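Local coordinates for thiosulfate sulfurtransferase TUM1 (Saccharomyces cerevisiae, PDB 3UTN), which transfers persulfide sulfur from NFS1 to UBA4 in the pathway that 2-thiolates the wobble uridine of tRNAs, at residues I47-T53 and I115-R121; P227-P232 and W321-D327. All blocks are in the same frame, centred on the assembly; numbering follows the deposited sequence.

Contact 1: residues I47-T53 and I115-R121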
ATOM      1  N   ILE A  47     -19.536   8.264   2.506  1.00 24.66           N
ATOM      2  CA  ILE A  47     -18.651   7.196   2.093  1.00 23.35           C
ATOM      3  C   ILE A  47     -18.061   7.571   0.760  1.00 22.25           C
ATOM      4  O   ILE A  47     -18.760   7.722  -0.243  1.00 22.42           O
ATOM      5  CB  ILE A  47     -19.333   5.830   2.038  1.00 23.69           C
ATOM      6  CG1 ILE A  47     -19.748   5.424   3.449  1.00 24.02           C
ATOM      7  CG2 ILE A  47     -18.382   4.797   1.445  1.00 22.75           C
ATOM      8  CD1 ILE A  47     -20.675   4.242   3.480  1.00 25.16           C
ATOM      9  N   VAL A  48     -16.758   7.759   0.781  1.00 20.89           N
ATOM     10  CA  VAL A  48     -16.067   8.224  -0.382  1.00 20.30           C
ATOM     11  C   VAL A  48     -15.153   7.100  -0.779  1.00 19.63           C
ATOM     12  O   VAL A  48     -14.138   6.865  -0.130  1.00 20.06           O
ATOM     13  CB  VAL A  48     -15.273   9.507  -0.097  1.00 20.32           C
ATOM     14  CG1 VAL A  48     -14.512   9.932  -1.343  1.00 20.28           C
ATOM     15  CG2 VAL A  48     -16.209  10.606   0.366  1.00 21.15           C
ATOM     16  N   PRO A  49     -15.553   6.358  -1.816  1.00 19.62           N
ATOM     17  CA  PRO A  49     -14.646   5.386  -2.359  1.00 19.41           C
ATOM     18  C   PRO A  49     -13.493   6.163  -2.926  1.00 19.07           C
ATOM     19  O   PRO A  49     -13.658   7.287  -3.389  1.00 18.43           O
ATOM     20  CB  PRO A  49     -15.452   4.730  -3.472  1.00 19.23           C
ATOM     21  CG  PRO A  49     -16.868   4.979  -3.103  1.00 19.04           C
ATOM     22  CD  PRO A  49     -16.839   6.356  -2.527  1.00 18.96           C
ATOM     23  N   VAL A  50     -12.317   5.585  -2.829  1.00 18.96           N
ATOM     24  CA  VAL A  50     -11.136   6.279  -3.230  1.00 19.05           C
ATOM     25  C   VAL A  50     -10.467   5.349  -4.195  1.00 18.75           C
ATOM     26  O   VAL A  50      -9.966   4.306  -3.819  1.00 18.93           O
ATOM     27  CB  VAL A  50     -10.226   6.568  -2.033  1.00 19.23           C
ATOM     28  CG1 VAL A  50      -8.967   7.279  -2.493  1.00 19.44           C
ATOM     29  CG2 VAL A  50     -10.964   7.413  -1.011  1.00 19.60           C
ATOM     30  N   ASP A  51     -10.503   5.731  -5.457  1.00 18.91           N
ATOM     31  CA  ASP A  51      -9.782   5.020  -6.466  1.00 19.65           C
ATOM     32  C   ASP A  51      -8.338   5.478  -6.374  1.00 19.64           C
ATOM     33  O   ASP A  51      -8.007   6.625  -6.672  1.00 20.06           O
ATOM     34  CB  ASP A  51     -10.375   5.314  -7.833  1.00 20.03           C
ATOM     35  CG  ASP A  51      -9.692   4.551  -8.933  1.00 21.37           C
ATOM     36  OD1 ASP A  51      -8.769   3.767  -8.636  1.00 21.68           O
ATOM     37  OD2 ASP A  51     -10.079   4.743 -10.096  1.00 22.36           O
ATOM     38  N   ALA A  52      -7.485   4.565  -5.937  1.00 19.15           N
ATOM     39  CA  ALA A  52      -6.076   4.849  -5.783  1.00 19.17           C
ATOM     40  C   ALA A  52      -5.319   4.166  -6.892  1.00 19.18           C
ATOM     41  O   ALA A  52      -4.115   3.932  -6.793  1.00 19.91           O
ATOM     42  CB  ALA A  52      -5.595   4.366  -4.438  1.00 18.52           C
ATOM     43  N   THR A  53      -6.036   3.855  -7.959  1.00 19.52           N
ATOM     44  CA  THR A  53      -5.451   3.132  -9.057  1.00 19.86           C
ATOM     45  C   THR A  53      -4.191   3.826  -9.482  1.00 20.13           C
ATOM     46  O   THR A  53      -4.143   5.038  -9.676  1.00 19.15           O
ATOM     47  CB  THR A  53      -6.401   2.997 -10.239  1.00 19.46           C
ATOM     48  OG1 THR A  53      -7.505   2.191  -9.841  1.00 19.13           O
ATOM     49  CG2 THR A  53      -5.709   2.323 -11.395  1.00 19.73           C
ATOM     50  N   ILE A 115     -15.910   8.203   5.321  1.00 23.47           N
ATOM     51  CA  ILE A 115     -15.428   6.846   5.279  1.00 22.49           C
ATOM     52  C   ILE A 115     -14.778   6.719   3.910  1.00 21.62           C
ATOM     53  O   ILE A 115     -15.442   6.813   2.880  1.00 21.79           O
ATOM     54  CB  ILE A 115     -16.560   5.835   5.425  1.00 22.54           C
ATOM     55  CG1 ILE A 115     -17.177   5.926   6.820  1.00 23.13           C
ATOM     56  CG2 ILE A 115     -16.033   4.441   5.150  1.00 22.56           C
ATOM     57  CD1 ILE A 115     -18.433   5.102   6.989  1.00 24.41           C
ATOM     58  N   LEU A 116     -13.468   6.553   3.907  1.00 20.53           N
ATOM     59  CA  LEU A 116     -12.771   6.406   2.659  1.00 20.22           C
ATOM     60  C   LEU A 116     -12.657   4.943   2.382  1.00 19.09           C
ATOM     61  O   LEU A 116     -12.224   4.166   3.221  1.00 20.06           O
ATOM     62  CB  LEU A 116     -11.402   7.069   2.699  1.00 20.36           C
ATOM     63  CG  LEU A 116     -11.482   8.571   2.968  1.00 20.29           C
ATOM     64  CD1 LEU A 116     -10.083   9.142   3.068  1.00 20.89           C
ATOM     65  CD2 LEU A 116     -12.287   9.300   1.904  1.00 20.60           C
ATOM     66  N   VAL A 117     -13.112   4.556   1.213  1.00 18.52           N
ATOM     67  CA  VAL A 117     -13.005   3.177   0.845  1.00 17.49           C
ATOM     68  C   VAL A 117     -12.104   3.130  -0.354  1.00 16.92           C
ATOM     69  O   VAL A 117     -12.477   3.490  -1.461  1.00 16.66           O
ATOM     70  CB  VAL A 117     -14.360   2.524   0.585  1.00 17.73           C
ATOM     71  CG1 VAL A 117     -14.137   1.082   0.174  1.00 17.17           C
ATOM     72  CG2 VAL A 117     -15.226   2.606   1.840  1.00 17.58           C
ATOM     73  N   VAL A 118     -10.893   2.680  -0.107  1.00 16.70           N
ATOM     74  CA  VAL A 118      -9.878   2.761  -1.103  1.00 16.61           C
ATOM     75  C   VAL A 118      -9.937   1.521  -1.941  1.00 17.03           C
ATOM     76  O   VAL A 118     -10.143   0.423  -1.445  1.00 16.93           O
ATOM     77  CB  VAL A 118      -8.498   2.875  -0.472  1.00 16.39           C
ATOM     78  CG1 VAL A 118      -7.462   3.031  -1.564  1.00 16.34           C
ATOM     79  CG2 VAL A 118      -8.471   4.067   0.465  1.00 16.49           C
ATOM     80  N   TYR A 119      -9.751   1.710  -3.227  1.00 17.49           N
ATOM     81  CA  TYR A 119      -9.637   0.587  -4.099  1.00 18.05           C
ATOM     82  C   TYR A 119      -8.722   1.011  -5.205  1.00 18.07           C
ATOM     83  O   TYR A 119      -8.338   2.173  -5.304  1.00 18.54           O
ATOM     84  CB  TYR A 119     -11.006   0.195  -4.636  1.00 17.45           C
ATOM     85  CG  TYR A 119     -11.689   1.246  -5.466  1.00 17.96           C
ATOM     86  CD1 TYR A 119     -12.371   2.309  -4.872  1.00 18.34           C
ATOM     87  CD2 TYR A 119     -11.660   1.176  -6.848  1.00 17.86           C
ATOM     88  CE1 TYR A 119     -13.004   3.264  -5.643  1.00 18.34           C
ATOM     89  CE2 TYR A 119     -12.298   2.114  -7.625  1.00 18.69           C
ATOM     90  CZ  TYR A 119     -12.967   3.150  -7.019  1.00 18.63           C
ATOM     91  OH  TYR A 119     -13.589   4.071  -7.806  1.00 19.57           O
ATOM     92  N   ASP A 120      -8.353   0.052  -6.024  1.00 18.89           N
ATOM     93  CA  ASP A 120      -7.649   0.371  -7.231  1.00 19.81           C
ATOM     94  C   ASP A 120      -8.113  -0.614  -8.272  1.00 20.09           C
ATOM     95  O   ASP A 120      -8.778  -1.599  -7.943  1.00 20.12           O
ATOM     96  CB  ASP A 120      -6.135   0.347  -7.006  1.00 20.30           C
ATOM     97  CG  ASP A 120      -5.618  -1.002  -6.585  1.00 20.57           C
ATOM     98  OD1 ASP A 120      -6.223  -2.033  -6.935  1.00 22.40           O
ATOM     99  OD2 ASP A 120      -4.575  -1.035  -5.915  1.00 20.70           O
ATOM    100  N   ARG A 121      -7.776  -0.351  -9.523  1.00 20.19           N
ATOM    101  CA  ARG A 121      -8.258  -1.190 -10.600  1.00 21.32           C
ATOM    102  C   ARG A 121      -7.406  -2.416 -10.788  1.00 21.14           C
ATOM    103  O   ARG A 121      -7.800  -3.343 -11.482  1.00 21.93           O
ATOM    104  CB  ARG A 121      -8.326  -0.393 -11.886  1.00 21.85           C
ATOM    105  CG  ARG A 121      -9.314   0.732 -11.765  1.00 22.31           C
ATOM    106  CD  ARG A 121      -9.337   1.600 -12.995  1.00 24.02           C
ATOM    107  NE  ARG A 121     -10.270   2.690 -12.771  1.00 25.40           N
ATOM    108  CZ  ARG A 121     -11.590   2.567 -12.839  1.00 24.87           C
ATOM    109  NH1 ARG A 121     -12.138   1.401 -13.137  1.00 25.81           N
ATOM    110  NH2 ARG A 121     -12.361   3.614 -12.606  1.00 26.79           N
TER
HETATM  111  O   HOH W   1      -8.403   4.468 -12.036  1.00 25.40           O

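Contact 2: residues P227-P232 and W321-D327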
ATOM      1  N   PRO A 227      20.415  -1.185  -8.749  1.00 30.54           N
ATOM      2  CA  PRO A 227      20.548  -2.624  -8.862  1.00 29.03           C
ATOM      3  C   PRO A 227      19.509  -3.283  -7.977  1.00 28.32           C
ATOM      4  O   PRO A 227      19.020  -2.670  -7.027  1.00 26.28           O
ATOM      5  CB  PRO A 227      21.946  -2.897  -8.304  1.00 29.19           C
ATOM      6  CG  PRO A 227      22.252  -1.728  -7.439  1.00 29.44           C
ATOM      7  CD  PRO A 227      21.567  -0.565  -8.075  1.00 29.57           C
ATOM      8  N   SER A 228      19.174  -4.524  -8.290  1.00 27.39           N
ATOM      9  CA  SER A 228      18.294  -5.283  -7.434  1.00 27.51           C
ATOM     10  C   SER A 228      19.101  -5.895  -6.297  1.00 26.91           C
ATOM     11  O   SER A 228      20.223  -5.473  -6.013  1.00 26.43           O
ATOM     12  CB  SER A 228      17.558  -6.348  -8.234  1.00 27.98           C
ATOM     13  OG  SER A 228      18.471  -7.197  -8.900  1.00 29.83           O
ATOM     14  N   GLY A 229      18.534  -6.899  -5.649  1.00 26.14           N
ATOM     15  CA  GLY A 229      19.126  -7.422  -4.441  1.00 25.71           C
ATOM     16  C   GLY A 229      18.249  -6.949  -3.316  1.00 25.14           C
ATOM     17  O   GLY A 229      17.155  -6.435  -3.542  1.00 25.10           O
ATOM     18  N   HIS A 230      18.720  -7.098  -2.093  1.00 24.66           N
ATOM     19  CA  HIS A 230      17.873  -6.759  -0.981  1.00 24.51           C
ATOM     20  C   HIS A 230      18.631  -6.185   0.149  1.00 24.25           C
ATOM     21  O   HIS A 230      19.866  -6.207   0.181  1.00 23.72           O
ATOM     22  CB  HIS A 230      17.101  -7.971  -0.519  1.00 24.29           C
ATOM     23  CG  HIS A 230      17.973  -9.096  -0.065  1.00 25.35           C
ATOM     24  ND1 HIS A 230      18.468 -10.009  -0.915  1.00 25.06           N
ATOM     25  CD2 HIS A 230      18.433  -9.441   1.198  1.00 25.48           C
ATOM     26  CE1 HIS A 230      19.207 -10.892  -0.232  1.00 26.24           C
ATOM     27  NE2 HIS A 230      19.173 -10.549   1.063  1.00 26.22           N
ATOM     28  N   ILE A 231      17.870  -5.642   1.085  1.00 23.83           N
ATOM     29  CA  ILE A 231      18.432  -5.086   2.277  1.00 23.97           C
ATOM     30  C   ILE A 231      18.798  -6.278   3.133  1.00 24.37           C
ATOM     31  O   ILE A 231      17.966  -7.151   3.365  1.00 24.56           O
ATOM     32  CB  ILE A 231      17.427  -4.192   2.995  1.00 23.74           C
ATOM     33  CG1 ILE A 231      16.928  -3.097   2.050  1.00 23.47           C
ATOM     34  CG2 ILE A 231      18.054  -3.584   4.234  1.00 23.64           C
ATOM     35  CD1 ILE A 231      15.710  -2.374   2.559  1.00 22.48           C
ATOM     36  N   PRO A 232      20.062  -6.346   3.563  1.00 25.59           N
ATOM     37  CA  PRO A 232      20.463  -7.430   4.435  1.00 25.51           C
ATOM     38  C   PRO A 232      19.525  -7.486   5.630  1.00 25.17           C
ATOM     39  O   PRO A 232      19.216  -6.454   6.231  1.00 24.83           O
ATOM     40  CB  PRO A 232      21.872  -7.021   4.859  1.00 25.96           C
ATOM     41  CG  PRO A 232      22.372  -6.235   3.692  1.00 25.86           C
ATOM     42  CD  PRO A 232      21.178  -5.428   3.286  1.00 25.29           C
ATOM     43  N   TRP A 321      25.575  -2.315   0.652  1.00 34.41           N
ATOM     44  CA  TRP A 321      24.437  -2.684   1.468  1.00 32.29           C
ATOM     45  C   TRP A 321      23.378  -3.365   0.674  1.00 31.29           C
ATOM     46  O   TRP A 321      22.203  -3.354   1.030  1.00 29.71           O
ATOM     47  CB  TRP A 321      23.898  -1.454   2.144  1.00 32.20           C
ATOM     48  CG  TRP A 321      24.881  -0.943   3.145  1.00 32.76           C
ATOM     49  CD1 TRP A 321      25.677   0.192   3.058  1.00 32.90           C
ATOM     50  CD2 TRP A 321      25.240  -1.571   4.414  1.00 32.85           C
ATOM     51  NE1 TRP A 321      26.463   0.318   4.172  1.00 33.12           N
ATOM     52  CE2 TRP A 321      26.251  -0.707   5.025  1.00 32.86           C
ATOM     53  CE3 TRP A 321      24.826  -2.711   5.088  1.00 32.31           C
ATOM     54  CZ2 TRP A 321      26.804  -0.990   6.258  1.00 33.08           C
ATOM     55  CZ3 TRP A 321      25.397  -2.991   6.330  1.00 32.77           C
ATOM     56  CH2 TRP A 321      26.364  -2.150   6.899  1.00 32.60           C
ATOM     57  N   ILE A 322      23.811  -3.978  -0.416  1.00 30.54           N
ATOM     58  CA  ILE A 322      22.936  -4.739  -1.264  1.00 30.64           C
ATOM     59  C   ILE A 322      23.296  -6.193  -1.081  1.00 31.19           C
ATOM     60  O   ILE A 322      24.395  -6.624  -1.435  1.00 31.32           O
ATOM     61  CB  ILE A 322      23.093  -4.324  -2.738  1.00 30.17           C
ATOM     62  CG1 ILE A 322      22.654  -2.869  -2.914  1.00 29.93           C
ATOM     63  CG2 ILE A 322      22.325  -5.277  -3.646  1.00 29.74           C
ATOM     64  CD1 ILE A 322      22.836  -2.335  -4.313  1.00 30.46           C
ATOM     65  N   ALA A 323      22.376  -6.938  -0.489  1.00 30.81           N
ATOM     66  CA  ALA A 323      22.540  -8.367  -0.368  1.00 31.62           C
ATOM     67  C   ALA A 323      21.907  -9.025  -1.582  1.00 32.50           C
ATOM     68  O   ALA A 323      20.889  -8.561  -2.092  1.00 32.16           O
ATOM     69  CB  ALA A 323      21.913  -8.869   0.919  1.00 30.22           C
ATOM     70  N   GLU A 324      22.541 -10.086  -2.060  1.00 33.67           N
ATOM     71  CA  GLU A 324      22.016 -10.855  -3.171  1.00 35.35           C
ATOM     72  C   GLU A 324      21.459 -12.163  -2.655  1.00 35.10           C
ATOM     73  O   GLU A 324      21.648 -12.512  -1.487  1.00 34.37           O
ATOM     74  CB  GLU A 324      23.117 -11.154  -4.179  1.00 37.40           C
ATOM     75  CG  GLU A 324      23.458 -10.008  -5.105  1.00 40.20           C
ATOM     76  CD  GLU A 324      24.764 -10.237  -5.842  1.00 42.75           C
ATOM     77  OE1 GLU A 324      25.584 -11.057  -5.372  1.00 45.16           O
ATOM     78  OE2 GLU A 324      24.978  -9.591  -6.889  1.00 45.35           O
ATOM     79  N   ASN A 325      20.789 -12.885  -3.548  1.00 36.13           N
ATOM     80  CA  ASN A 325      20.221 -14.190  -3.247  1.00 38.11           C
ATOM     81  C   ASN A 325      19.445 -14.135  -1.937  1.00 38.46           C
ATOM     82  O   ASN A 325      18.496 -13.361  -1.831  1.00 38.37           O
ATOM     83  CB  ASN A 325      21.315 -15.261  -3.265  1.00 39.61           C
ATOM     84  CG  ASN A 325      22.159 -15.197  -4.525  1.00 40.60           C
ATOM     85  OD1 ASN A 325      21.632 -15.098  -5.635  1.00 40.96           O
ATOM     86  ND2 ASN A 325      23.477 -15.235  -4.358  1.00 41.49           N
ATOM     87  N   ARG A 326      19.863 -14.908  -0.941  1.00 40.00           N
ATOM     88  CA  ARG A 326      19.180 -14.921   0.352  1.00 42.21           C
ATOM     89  C   ARG A 326      20.081 -14.491   1.502  1.00 44.30           C
ATOM     90  O   ARG A 326      19.831 -14.837   2.657  1.00 46.50           O
ATOM     91  CB  ARG A 326      18.596 -16.307   0.627  1.00 42.75           C
ATOM     92  CG  ARG A 326      17.576 -16.767  -0.399  1.00 41.91           C
ATOM     93  CD  ARG A 326      16.463 -15.744  -0.574  1.00 41.85           C
ATOM     94  NE  ARG A 326      15.271 -16.378  -1.115  1.00 42.39           N
ATOM     95  CZ  ARG A 326      14.283 -16.874  -0.379  1.00 41.19           C
ATOM     96  NH1 ARG A 326      14.321 -16.792   0.947  1.00 40.13           N
ATOM     97  NH2 ARG A 326      13.248 -17.444  -0.978  1.00 41.28           N
ATOM     98  N   ASP A 327      21.114 -13.716   1.181  1.00 45.80           N
ATOM     99  CA  ASP A 327      22.124 -13.313   2.157  1.00 47.39           C
ATOM    100  C   ASP A 327      21.632 -12.241   3.121  1.00 47.17           C
ATOM    101  O   ASP A 327      20.675 -11.529   2.834  1.00 45.95           O
ATOM    102  CB  ASP A 327      23.392 -12.844   1.441  1.00 48.27           C
ATOM    103  CG  ASP A 327      24.001 -13.924   0.563  1.00 50.24           C
ATOM    104  OD1 ASP A 327      24.644 -13.577  -0.450  1.00 51.50           O
ATOM    105  OD2 ASP A 327      23.830 -15.122   0.876  1.00 51.71           O
TER

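Contact 1: residues I47-T53 and I115-R121
The Tyr119 ring lies over Asp51 of the neighbouring strand. The CA of Asp51 sits over one ring face, 3.8 Å from the centroid, a CH-pi contact, and its carboxylate plane lies 16° from the ring plane. Tyr119 CG stands between the backbone N and the carbonyl carbon (chi1 62°), which swings the ring back over that strand. Pro49 CB meets the ring edge at CE1, 3.6 Å away. The hydroxyl bonds to Ser76 and Ile73.

Asp51 OD2 and Arg121 NE form a long salt bridge of 3.4 Å, carboxylate and guanidinium planes 73° apart, while NH1 donates to Pro71 O. A water donates to OD2 and accepts from NE. The backbone N of Thr53 reaches Asp51 OD1 at 2.8 Å, an Asx turn. Arg121 N donates to Thr53 OG1. Asp120 accepts backbone N-H groups of Gly123, Phe125, Ser126 and Ser127.

On the other face, Leu116 CD2 lies 3.6 Å from Val48 CB and touches Val50 CG2. Helix 127-136 packs against Leu116 and Val118. Five backbone bonds join the strands, from Val48 N to Ile115 O through Ala52 N to Tyr119 O (2.6 Å). These are neighbouring parallel strands of the five-stranded rhodanese sheet.

Contact 2: residues P227-P232 and W321-D327
His230 and Ala323 form a single antiparallel bridge, a hydrogen-bonded pair, between a loop with the His-Ile-Pro sequence of rhodanese domains and the C-terminal tail. His230 N donates to Ala323 O at 2.6 Å, and Ala323 N to His230 O at 2.7 Å. Both donors lie in the carbonyl planes. Beyond the bridge the tail closes a type II' turn from Glu324 to Asp327.

Ala323 CB stands over one face of the imidazole of His230, 3.5 Å from its centroid, and the Phe215 ring also stacks on the imidazole. Pro232 CG touches Ala323 CB at 3.9 Å. Pro227 CG and Ile322 CD1 are tight at 3.2 Å. Gly229 leaves room for Ile322 CG2 and Ala323 O, where a side chain would collide.

The imidazole makes the side-chain hydrogen bonds. With chi1 at 60° it folds back against Ala323 and the Glu324-Asp327 turn. ND1 bonds to Phe215 O, so both nitrogens face carbonyls, consistent with a protonated ring. A leucine here would probably leave the carbonyls of Phe215 and Asp327 without their donor and the last residue less firmly held. At the chain end, His230 NE2 donates to Asp327 O at 2.5 Å, 10° out of the ring plane.

In the fold
Each contact belongs to a different rhodanese domain. Their centres are 34 Å apart, on opposite sides of the chain's centre, and their nearest atoms about 22 Å apart. Contact 1 closes before contact 2 opens along the chain. The two sheets share the strand order 1-5-4-2-3, with 47-51 and 115-119 matching 205-208 and 278-281. By that match Asp120 probably stands where the second domain carries Cys282, the persulfide cysteine, consistent with a first domain that lacks it. Contact 2 is the one near that site: the Ile231 side chain lies about 9 Å from that of Cys282. A dimethyl sulfoxide, probably from crystallisation, lies about 3 Å from the Trp321 side chain.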